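Local coordinates for protein glycerate dehydrogenase (Bacillus sp. 5mfcol3.1, PDB 6P2I) that works as an asymmetric reductase of acyclic imino acids, probably drawing its hydride from bound NADPH, at residues Ala101-Val106 with Ala158-Ala163; Phe107-Ala112 with Ile225-Gly230; Glu188-Lys191 with Ile195-Leu198. One frame throughout, in Å; residues are numbered along the deposited sequence. Where two conformers were deposited one is given.

Contact 1: residues Ala101-Val106 with Ala158-Ala163; sequences AVAEHV and AEIANA. With NAP (NADP nicotinamide-adenine-dinucleotide phosphate), chain C.
Glu-104 OE2, at the end of a side chain whose stem touches Ile-160, accepts two hydrogen bonds: one from Gln-100 NE2 of its own helix, the other from the backbone N of Arg-141 of the second subunit. OE1 takes the backbone N of Ile-140 of that same subunit, so both carboxylate oxygens reach across the dimer interface. CG stands beside the backbone N (chi1 -71°) and the chain then runs extended, which carries the carboxylate well off its own helix.

Below this polar end the contact is aliphatic and small. Helix 99-114 and helix 152-163 keep their backbones well apart, with CA atoms of Ala-103 and Ile-160 8.0 Å from each other, and the side chain of Ile-160 spans most of the gap. Its CG1 branch is directed away from its own carbonyl carbon (chi1 -62°) and extends to a methyl, CD1, that rests 4.0 Å from CB of Ala-103. The same CD1 lies 4.5 Å from CG of Glu-104, a looser touch on the methylene stem. Ile-160 also packs on Phe-164 of the second subunit.

Next to Ala-103 in helix 99-114, Val-102 faces the cofactor. Its CG2 comes up from one side of the nicotinamide plane at the C3N-C4N rim, 3.5 Å from C4N, the carbon that carries the hydride in a reduced nicotinamide. Helix 152-163 belongs to the same site, since its first turn gives the backbone N of Gln-152 and Ile-153 to the cofactor.

The chemistry implies a division of labour: three N-H donors probably offset the charge of the buried Glu-104 at the subunit interface, while the methyl of Val-102 crowds C4N from one side of the ring, which would be consistent with hydride leaving from the other.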
loop_
_atom_site.group_PDB
_atom_site.type_symbol
_atom_site.label_atom_id
_atom_site.label_comp_id
_atom_site.label_asym_id
_atom_site.label_seq_id
_atom_site.Cartn_x
_atom_site.Cartn_y
_atom_site.Cartn_z
ATOM N N ALA A 101 -3.614 -12.519 2.874
ATOM C CA ALA A 101 -4.176 -11.305 3.461
ATOM C C ALA A 101 -3.131 -10.548 4.274
ATOM O O ALA A 101 -2.991 -9.326 4.143
ATOM C CB ALA A 101 -5.384 -11.658 4.338
ATOM N N VAL A 102 -2.365 -11.260 5.107
ATOM C CA VAL A 102 -1.404 -10.572 5.963
ATOM C C VAL A 102 -0.248 -10.032 5.132
ATOM O O VAL A 102 0.219 -8.909 5.352
ATOM C CB VAL A 102 -0.906 -11.497 7.090
ATOM C CG1 VAL A 102 0.164 -10.794 7.932
ATOM C CG2 VAL A 102 -2.088 -11.904 7.975
ATOM N N ALA A 103 0.237 -10.825 4.173
ATOM C CA ALA A 103 1.316 -10.347 3.315
ATOM C C ALA A 103 0.906 -9.083 2.566
ATOM O O ALA A 103 1.689 -8.129 2.473
ATOM C CB ALA A 103 1.734 -11.444 2.337
ATOM N N GLU A 104 -0.318 -9.045 2.039
ATOM C CA GLU A 104 -0.763 -7.815 1.387
ATOM C C GLU A 104 -0.866 -6.670 2.383
ATOM O O GLU A 104 -0.565 -5.519 2.043
ATOM C CB GLU A 104 -2.098 -8.038 0.673
ATOM C CG GLU A 104 -1.948 -8.908 -0.554
ATOM C CD GLU A 104 -3.210 -9.045 -1.388
ATOM O OE1 GLU A 104 -4.133 -8.213 -1.247
ATOM O OE2 GLU A 104 -3.267 -10.005 -2.194
ATOM N N HIS A 105 -1.256 -6.968 3.628
ATOM C CA HIS A 105 -1.337 -5.917 4.633
ATOM C C HIS A 105 0.022 -5.328 4.949
ATOM O O HIS A 105 0.115 -4.140 5.287
ATOM C CB HIS A 105 -1.966 -6.468 5.916
ATOM C CG HIS A 105 -2.559 -5.421 6.791
ATOM N ND1 HIS A 105 -3.782 -4.841 6.531
ATOM C CD2 HIS A 105 -2.120 -4.872 7.950
ATOM C CE1 HIS A 105 -4.075 -3.987 7.497
ATOM N NE2 HIS A 105 -3.079 -3.980 8.366
ATOM N N VAL A 106 1.085 -6.136 4.883
ATOM C CA VAL A 106 2.421 -5.591 5.092
ATOM C C VAL A 106 2.680 -4.459 4.103
ATOM O O VAL A 106 3.195 -3.394 4.470
ATOM C CB VAL A 106 3.487 -6.696 4.950
ATOM C CG1 VAL A 106 4.885 -6.095 4.877
ATOM C CG2 VAL A 106 3.398 -7.705 6.106
ATOM N N ALA A 158 7.981 -12.297 0.916
ATOM C CA ALA A 158 9.158 -12.344 0.045
ATOM C C ALA A 158 8.765 -12.459 -1.422
ATOM O O ALA A 158 9.398 -11.845 -2.292
ATOM C CB ALA A 158 10.071 -13.503 0.448
ATOM N N GLU A 159 7.735 -13.254 -1.729
ATOM C CA GLU A 159 7.323 -13.402 -3.124
ATOM C C GLU A 159 6.880 -12.068 -3.699
ATOM O O GLU A 159 7.252 -11.705 -4.824
ATOM C CB GLU A 159 6.182 -14.408 -3.253
ATOM C CG GLU A 159 6.504 -15.827 -2.920
ATOM C CD GLU A 159 5.293 -16.711 -3.135
ATOM O OE1 GLU A 159 4.692 -16.632 -4.231
ATOM O OE2 GLU A 159 4.925 -17.455 -2.202
ATOM N N ILE A 160 6.055 -11.339 -2.949
ATOM C CA ILE A 160 5.612 -10.023 -3.394
ATOM C C ILE A 160 6.799 -9.076 -3.506
ATOM O O ILE A 160 6.925 -8.328 -4.486
ATOM C CB ILE A 160 4.539 -9.464 -2.449
ATOM C CG1 ILE A 160 3.297 -10.364 -2.442
ATOM C CG2 ILE A 160 4.180 -8.044 -2.854
ATOM C CD1 ILE A 160 2.320 -9.996 -1.374
ATOM N N ALA A 161 7.691 -9.101 -2.514
ATOM C CA ALA A 161 8.862 -8.227 -2.548
ATOM C C ALA A 161 9.757 -8.537 -3.741
ATOM O O ALA A 161 10.225 -7.621 -4.431
ATOM C CB ALA A 161 9.655 -8.354 -1.251
ATOM N N ASN A 162 10.040 -9.827 -3.982
ATOM C CA ASN A 162 11.030 -10.187 -4.998
ATOM C C ASN A 162 10.563 -9.778 -6.383
ATOM O O ASN A 162 11.386 -9.528 -7.273
ATOM C CB ASN A 162 11.328 -11.694 -4.958
ATOM C CG ASN A 162 12.554 -12.035 -4.115
ATOM O OD1 ASN A 162 13.608 -11.405 -4.238
ATOM N ND2 ASN A 162 12.423 -13.048 -3.261
ATOM N N ALA A 163 9.253 -9.667 -6.573
ATOM C CA ALA A 163 8.695 -9.244 -7.844
ATOM C C ALA A 163 8.350 -7.758 -7.878
ATOM O O ALA A 163 8.118 -7.221 -8.965
ATOM C CB ALA A 163 7.467 -10.098 -8.176
HETATM P PA NAP C . 5.315 -20.050 10.522
HETATM O O1A NAP C . 5.373 -20.976 11.719
HETATM O O2A NAP C . 5.026 -20.614 9.162
HETATM O O5B NAP C . 6.714 -19.283 10.437
HETATM C C5B NAP C . 7.364 -18.798 11.607
HETATM C C4B NAP C . 8.754 -18.329 11.191
HETATM O O4B NAP C . 9.375 -17.753 12.341
HETATM C C3B NAP C . 9.650 -19.488 10.744
HETATM O O3B NAP C . 10.609 -18.999 9.785
HETATM C C2B NAP C . 10.395 -19.859 12.003
HETATM O O2B NAP C . 11.645 -20.481 11.746
HETATM C C1B NAP C . 10.593 -18.469 12.579
HETATM N N9A NAP C . 10.936 -18.528 14.009
HETATM C C8A NAP C . 10.278 -19.196 14.977
HETATM N N7A NAP C . 10.905 -19.035 16.168
HETATM C C5A NAP C . 11.989 -18.270 15.943
HETATM C C6A NAP C . 13.086 -17.715 16.760
HETATM N N6A NAP C . 13.149 -17.966 18.089
HETATM N N1A NAP C . 14.007 -16.955 16.132
HETATM C C2A NAP C . 13.957 -16.694 14.807
HETATM N N3A NAP C . 12.992 -17.160 13.992
HETATM C C4A NAP C . 12.004 -17.941 14.515
HETATM O O3 NAP C . 4.297 -18.872 10.953
HETATM P PN NAP C . 3.407 -17.943 9.987
HETATM O O1N NAP C . 2.239 -18.727 9.444
HETATM O O2N NAP C . 4.304 -17.228 9.001
HETATM O O5D NAP C . 2.824 -16.905 11.064
HETATM C C5D NAP C . 3.715 -16.080 11.824
HETATM C C4D NAP C . 2.940 -15.262 12.848
HETATM O O4D NAP C . 2.088 -14.346 12.167
HETATM C C3D NAP C . 1.975 -16.068 13.705
HETATM O O3D NAP C . 2.623 -16.714 14.811
HETATM C C2D NAP C . 0.971 -15.009 14.138
HETATM O O2D NAP C . 1.338 -14.502 15.427
HETATM C C1D NAP C . 1.077 -13.917 13.070
HETATM N N1N NAP C . -0.204 -13.752 12.372
HETATM C C2N NAP C . -0.790 -12.542 12.346
HETATM C C3N NAP C . -2.014 -12.349 11.710
HETATM C C7N NAP C . -2.669 -10.990 11.717
HETATM O O7N NAP C . -3.857 -10.899 11.443
HETATM N N7N NAP C . -1.968 -9.906 12.079
HETATM C C4N NAP C . -2.632 -13.440 11.093
HETATM C C5N NAP C . -2.011 -14.690 11.140
HETATM C C6N NAP C . -0.785 -14.812 11.785
HETATM P P2B NAP C . 11.814 -22.069 11.507
HETATM O O1X NAP C . 11.161 -22.736 12.705
HETATM O O2X NAP C . 11.078 -22.359 10.227
HETATM O O3X NAP C . 13.304 -22.241 11.382
#

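Contact 2: residues Phe107-Ala112 with Ile225-Gly230; sequences FALLFA and INTCRG. With NAP (NADP nicotinamide-adenine-dinucleotide phosphate), chain C.
Ile-225 and Leu-109 carry this contact, with Leu-110 as third partner, where helix 99-114 lies against strand 223-226 of the parallel sheet of the NADP-binding Rossmann domain. Ile-225 points from the strand toward the helix, whereas Asn-226 points away. The CG1 of Ile-225 stands beside the backbone N (chi1 -54°) and the second torsion bends the branch again, so that CD1 is pushed against the helix backbone, 3.8 Å from N of Leu-110. That methyl is shared: it also meets CB of Leu-109 at 3.9 Å and, more loosely, CB of Leu-110 at 4.3 Å.

The other branch, CG2 of Ile-225, meets the far end of Leu-109, 4.1 Å from its CD1, and the two side chains cross obliquely. Leu-109 then reaches one step beyond the strand, where its CD1 approaches CG2 of Thr-227 at 4.3 Å. Elsewhere on the same helix Phe-107 and Ala-108 pack on Phe-111 of the second subunit.

Past Ile-225 the strand ends in a turn that handles cofactor and ligand. Asn-226 OD1 accepts the backbone N of Cys-228 at 2.9 Å, an Asx turn, with the donor above the carbonyl plane. Its ND2 gives a straighter bond to O of Arg-229 (168°), which lies nearly in the amide plane of the side chain. One side chain thus pins both halves of the turn. Arg-229 lines the D-arginine pocket. Cys-228 SG comes to 3.5 Å from ribose O4D of the cofactor, and the carboxamide nitrogen N7N of the nicotinamide donates to O of Thr-227 at 2.8 Å, with an N-H...O angle of 167°.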
loop_
_atom_site.group_PDB
_atom_site.type_symbol
_atom_site.label_atom_id
_atom_site.label_comp_id
_atom_site.label_asym_id
_atom_site.label_seq_id
_atom_site.Cartn_x
_atom_site.Cartn_y
_atom_site.Cartn_z
ATOM N N PHE A 107 2.306 -4.669 2.843
ATOM C CA PHE A 107 2.519 -3.633 1.839
ATOM C C PHE A 107 1.526 -2.492 1.997
ATOM O O PHE A 107 1.890 -1.337 1.776
ATOM C CB PHE A 107 2.478 -4.249 0.437
ATOM C CG PHE A 107 3.698 -5.055 0.136
ATOM C CD1 PHE A 107 3.791 -6.385 0.531
ATOM C CD2 PHE A 107 4.783 -4.459 -0.479
ATOM C CE1 PHE A 107 4.934 -7.110 0.293
ATOM C CE2 PHE A 107 5.939 -5.185 -0.727
ATOM C CZ PHE A 107 6.014 -6.507 -0.350
ATOM N N ALA A 108 0.293 -2.780 2.423
ATOM C CA ALA A 108 -0.637 -1.707 2.763
ATOM C C ALA A 108 -0.037 -0.784 3.816
ATOM O O ALA A 108 -0.044 0.444 3.668
ATOM C CB ALA A 108 -1.968 -2.291 3.258
ATOM N N LEU A 109 0.505 -1.363 4.892
ATOM C CA LEU A 109 1.095 -0.554 5.950
ATOM C C LEU A 109 2.352 0.164 5.480
ATOM O O LEU A 109 2.545 1.346 5.787
ATOM C CB LEU A 109 1.428 -1.431 7.151
ATOM C CG LEU A 109 0.226 -1.925 7.938
ATOM C CD1 LEU A 109 0.685 -2.969 8.968
ATOM C CD2 LEU A 109 -0.492 -0.760 8.625
ATOM N N LEU A 110 3.226 -0.543 4.761
ATOM C CA LEU A 110 4.472 0.045 4.285
ATOM C C LEU A 110 4.204 1.267 3.419
ATOM O O LEU A 110 4.827 2.313 3.598
ATOM C CB LEU A 110 5.276 -1.007 3.509
ATOM C CG LEU A 110 6.488 -0.551 2.692
ATOM C CD1 LEU A 110 7.527 0.144 3.563
ATOM C CD2 LEU A 110 7.109 -1.751 1.975
ATOM N N PHE A 111 3.268 1.143 2.479
ATOM C CA PHE A 111 2.937 2.272 1.613
ATOM C C PHE A 111 2.260 3.393 2.399
ATOM O O PHE A 111 2.533 4.571 2.162
ATOM C CB PHE A 111 2.037 1.798 0.469
ATOM C CG PHE A 111 2.773 1.111 -0.658
ATOM C CD1 PHE A 111 3.914 1.684 -1.229
ATOM C CD2 PHE A 111 2.317 -0.104 -1.155
ATOM C CE1 PHE A 111 4.587 1.035 -2.271
ATOM C CE2 PHE A 111 2.974 -0.752 -2.173
ATOM C CZ PHE A 111 4.106 -0.175 -2.749
ATOM N N ALA A 112 1.378 3.046 3.349
ATOM C CA ALA A 112 0.724 4.071 4.156
ATOM C C ALA A 112 1.746 4.878 4.950
ATOM O O ALA A 112 1.614 6.099 5.090
ATOM C CB ALA A 112 -0.301 3.418 5.091
ATOM N N ILE A 225 7.550 -2.787 10.211
ATOM C CA ILE A 225 6.193 -3.315 10.074
ATOM C C ILE A 225 6.026 -4.456 11.068
ATOM O O ILE A 225 6.863 -5.361 11.119
ATOM C CB ILE A 225 5.911 -3.805 8.640
ATOM C CG1 ILE A 225 6.200 -2.703 7.600
ATOM C CG2 ILE A 225 4.476 -4.328 8.534
ATOM C CD1 ILE A 225 5.300 -1.475 7.745
ATOM N N ASN A 226 4.943 -4.429 11.855
ATOM C CA ASN A 226 4.646 -5.543 12.749
ATOM C C ASN A 226 3.198 -5.990 12.564
ATOM O O ASN A 226 2.269 -5.342 13.056
ATOM C CB ASN A 226 4.925 -5.186 14.205
ATOM C CG ASN A 226 4.886 -6.407 15.094
ATOM O OD1 ASN A 226 4.957 -7.534 14.595
ATOM N ND2 ASN A 226 4.741 -6.204 16.403
ATOM N N THR A 227 3.010 -7.104 11.856
ATOM C CA THR A 227 1.729 -7.797 11.828
ATOM C C THR A 227 1.673 -8.926 12.846
ATOM O O THR A 227 0.747 -9.740 12.794
ATOM C CB THR A 227 1.433 -8.356 10.435
ATOM O OG1 THR A 227 2.502 -9.218 10.017
ATOM C CG2 THR A 227 1.316 -7.236 9.403
ATOM N N CYS A 228 2.648 -9.009 13.752
ATOM C CA CYS A 228 2.654 -10.012 14.805
ATOM C C CYS A 228 2.399 -9.338 16.155
ATOM O O CYS A 228 2.001 -8.171 16.226
ATOM C CB CYS A 228 3.971 -10.782 14.780
ATOM S SG CYS A 228 4.197 -11.784 13.293
ATOM N N ARG A 229 2.615 -10.091 17.233
ATOM C CA ARG A 229 2.327 -9.581 18.567
ATOM C C ARG A 229 3.165 -8.344 18.869
ATOM O O ARG A 229 4.329 -8.249 18.471
ATOM C CB ARG A 229 2.596 -10.659 19.616
ATOM C CG ARG A 229 1.518 -11.728 19.695
ATOM C CD ARG A 229 0.276 -11.206 20.402
ATOM N NE ARG A 229 -0.425 -12.263 21.127
ATOM C CZ ARG A 229 -1.357 -12.038 22.045
ATOM N NH1 ARG A 229 -1.947 -13.055 22.658
ATOM N NH2 ARG A 229 -1.702 -10.794 22.343
ATOM N N GLY A 230 2.558 -7.385 19.574
ATOM C CA GLY A 230 3.311 -6.221 20.012
ATOM C C GLY A 230 4.426 -6.574 20.977
ATOM O O GLY A 230 5.460 -5.897 21.017
HETATM P PA NAP C . 5.315 -20.050 10.522
HETATM O O1A NAP C . 5.373 -20.976 11.719
HETATM O O2A NAP C . 5.026 -20.614 9.162
HETATM O O5B NAP C . 6.714 -19.283 10.437
HETATM C C5B NAP C . 7.364 -18.798 11.607
HETATM C C4B NAP C . 8.754 -18.329 11.191
HETATM O O4B NAP C . 9.375 -17.753 12.341
HETATM C C3B NAP C . 9.650 -19.488 10.744
HETATM O O3B NAP C . 10.609 -18.999 9.785
HETATM C C2B NAP C . 10.395 -19.859 12.003
HETATM O O2B NAP C . 11.645 -20.481 11.746
HETATM C C1B NAP C . 10.593 -18.469 12.579
HETATM N N9A NAP C . 10.936 -18.528 14.009
HETATM C C8A NAP C . 10.278 -19.196 14.977
HETATM N N7A NAP C . 10.905 -19.035 16.168
HETATM C C5A NAP C . 11.989 -18.270 15.943
HETATM C C6A NAP C . 13.086 -17.715 16.760
HETATM N N6A NAP C . 13.149 -17.966 18.089
HETATM N N1A NAP C . 14.007 -16.955 16.132
HETATM C C2A NAP C . 13.957 -16.694 14.807
HETATM N N3A NAP C . 12.992 -17.160 13.992
HETATM C C4A NAP C . 12.004 -17.941 14.515
HETATM O O3 NAP C . 4.297 -18.872 10.953
HETATM P PN NAP C . 3.407 -17.943 9.987
HETATM O O1N NAP C . 2.239 -18.727 9.444
HETATM O O2N NAP C . 4.304 -17.228 9.001
HETATM O O5D NAP C . 2.824 -16.905 11.064
HETATM C C5D NAP C . 3.715 -16.080 11.824
HETATM C C4D NAP C . 2.940 -15.262 12.848
HETATM O O4D NAP C . 2.088 -14.346 12.167
HETATM C C3D NAP C . 1.975 -16.068 13.705
HETATM O O3D NAP C . 2.623 -16.714 14.811
HETATM C C2D NAP C . 0.971 -15.009 14.138
HETATM O O2D NAP C . 1.338 -14.502 15.427
HETATM C C1D NAP C . 1.077 -13.917 13.070
HETATM N N1N NAP C . -0.204 -13.752 12.372
HETATM C C2N NAP C . -0.790 -12.542 12.346
HETATM C C3N NAP C . -2.014 -12.349 11.710
HETATM C C7N NAP C . -2.669 -10.990 11.717
HETATM O O7N NAP C . -3.857 -10.899 11.443
HETATM N N7N NAP C . -1.968 -9.906 12.079
HETATM C C4N NAP C . -2.632 -13.440 11.093
HETATM C C5N NAP C . -2.011 -14.690 11.140
HETATM C C6N NAP C . -0.785 -14.812 11.785
HETATM P P2B NAP C . 11.814 -22.069 11.507
HETATM O O1X NAP C . 11.161 -22.736 12.705
HETATM O O2X NAP C . 11.078 -22.359 10.227
HETATM O O3X NAP C . 13.304 -22.241 11.382
#

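Contact 3: residues Glu188-Lys191 with Ile195-Leu198; sequences ELMK and IISL
Leu-189, Met-190 and Ile-196 meet without any flat group: each has an aliphatic or thioether side chain, so there are no ring faces or edges, and the contact is purely van der Waals. Ile-196 points from its strand toward the helix. Its CG2 and the base of its longer branch, CG1, both lie 4.0 Å from CD2 of Leu-189. The end of that branch, CD1, goes to Met-190, 3.8 Å from SD, with the methyl CE close by.

Met-190 leaves its helix pointing away from the strand; the bends at chi2 and chi3 (-60° and -73°) curl the thioether back over Ile-196, which it crosses at about a right angle. Leu-210 and Met-218 also touch Met-190, and Ile-148 of the neighbouring strand touches both Leu-189 and Ile-196.

With an alanine in place of Ile-196, both branches go, which would probably open a gap between CD2 of Leu-189 and the sulfur of Met-190 and leave the bent thioether freer to turn.

Helix 186-192 followed closely by parallel strand 195-198 forms the second half of a beta-alpha-beta crossover, as in the Rossmann fold.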
loop_
_atom_site.group_PDB
_atom_site.type_symbol
_atom_site.label_atom_id
_atom_site.label_comp_id
_atom_site.label_asym_id
_atom_site.label_seq_id
_atom_site.Cartn_x
_atom_site.Cartn_y
_atom_site.Cartn_z
ATOM N N GLU A 188 22.825 -8.051 11.594
ATOM C CA GLU A 188 22.956 -7.614 10.209
ATOM C C GLU A 188 21.606 -7.227 9.624
ATOM O O GLU A 188 21.504 -6.238 8.892
ATOM C CB GLU A 188 23.607 -8.694 9.350
ATOM C CG GLU A 188 23.831 -8.213 7.927
ATOM C CD GLU A 188 24.604 -9.187 7.076
ATOM O OE1 GLU A 188 24.941 -10.282 7.574
ATOM O OE2 GLU A 188 24.879 -8.851 5.903
ATOM N N LEU A 189 20.552 -7.985 9.938
ATOM C CA LEU A 189 19.242 -7.627 9.406
ATOM C C LEU A 189 18.845 -6.222 9.837
ATOM O O LEU A 189 18.380 -5.420 9.016
ATOM C CB LEU A 189 18.184 -8.630 9.858
ATOM C CG LEU A 189 16.819 -8.529 9.175
ATOM C CD1 LEU A 189 16.191 -9.915 9.079
ATOM C CD2 LEU A 189 15.856 -7.540 9.886
ATOM N N MET A 190 19.023 -5.906 11.124
ATOM C CA MET A 190 18.646 -4.586 11.618
ATOM C C MET A 190 19.507 -3.495 10.997
ATOM O O MET A 190 19.012 -2.393 10.745
ATOM C CB MET A 190 18.742 -4.535 13.146
ATOM C CG MET A 190 17.847 -5.548 13.868
ATOM S SD MET A 190 16.094 -5.338 13.517
ATOM C CE MET A 190 15.725 -3.843 14.439
ATOM N N LYS A 191 20.785 -3.784 10.729
ATOM C CA LYS A 191 21.673 -2.768 10.172
ATOM C C LYS A 191 21.379 -2.506 8.700
ATOM O O LYS A 191 21.459 -1.359 8.243
ATOM C CB LYS A 191 23.132 -3.193 10.334
ATOM C CG LYS A 191 23.701 -3.065 11.735
ATOM C CD LYS A 191 25.121 -3.610 11.765
ATOM C CE LYS A 191 25.755 -3.482 13.136
ATOM N NZ LYS A 191 26.993 -4.309 13.241
ATOM N N ILE A 195 13.486 -1.804 5.145
ATOM C CA ILE A 195 12.172 -2.163 5.653
ATOM C C ILE A 195 12.342 -3.442 6.461
ATOM O O ILE A 195 13.013 -4.377 6.009
ATOM C CB ILE A 195 11.165 -2.369 4.504
ATOM C CG1 ILE A 195 11.041 -1.084 3.667
ATOM C CG2 ILE A 195 9.812 -2.811 5.051
ATOM C CD1 ILE A 195 10.946 -1.311 2.166
ATOM N N ILE A 196 11.779 -3.473 7.665
ATOM C CA ILE A 196 11.846 -4.649 8.523
ATOM C C ILE A 196 10.423 -5.083 8.800
ATOM O O ILE A 196 9.583 -4.252 9.161
ATOM C CB ILE A 196 12.586 -4.357 9.841
ATOM C CG1 ILE A 196 14.029 -3.948 9.567
ATOM C CG2 ILE A 196 12.511 -5.575 10.781
ATOM C CD1 ILE A 196 14.686 -3.159 10.687
ATOM N N SER A 197 10.142 -6.376 8.626
ATOM C CA SER A 197 8.803 -6.907 8.887
ATOM C C SER A 197 8.898 -8.179 9.718
ATOM O O SER A 197 9.684 -9.077 9.399
ATOM C CB SER A 197 8.056 -7.181 7.572
ATOM O OG SER A 197 6.687 -7.440 7.801
ATOM N N LEU A 198 8.080 -8.262 10.774
ATOM C CA LEU A 198 8.087 -9.406 11.680
ATOM C C LEU A 198 7.063 -10.447 11.239
ATOM O O LEU A 198 5.910 -10.108 10.951
ATOM C CB LEU A 198 7.786 -8.959 13.117
ATOM C CG LEU A 198 8.939 -8.258 13.844
ATOM C CD1 LEU A 198 8.418 -7.280 14.894
ATOM C CD2 LEU A 198 9.863 -9.286 14.487
#

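Overall arrangement
All three contacts belong to the NADP-binding Rossmann domain. Contacts 1 and 2 have centres 11 Å apart and share helix 99-114, its earlier turns serving contact 1 and its later ones contact 2; both touch the cofactor and the second subunit. Contact 3 lies 13 Å from contact 2 and 15 Å from contact 1, both centre to centre. Its strand 195-198 neighbours strand 223-226 of contact 2 in the parallel sheet. Along the chain, contacts 1 and 2 interleave, while contact 3 follows contact 1 and falls between the segments of contact 2. Helix 99-114 thus links dimer interface and cofactor site to the sheet, where strands 195-198 and 223-226 lie side by side.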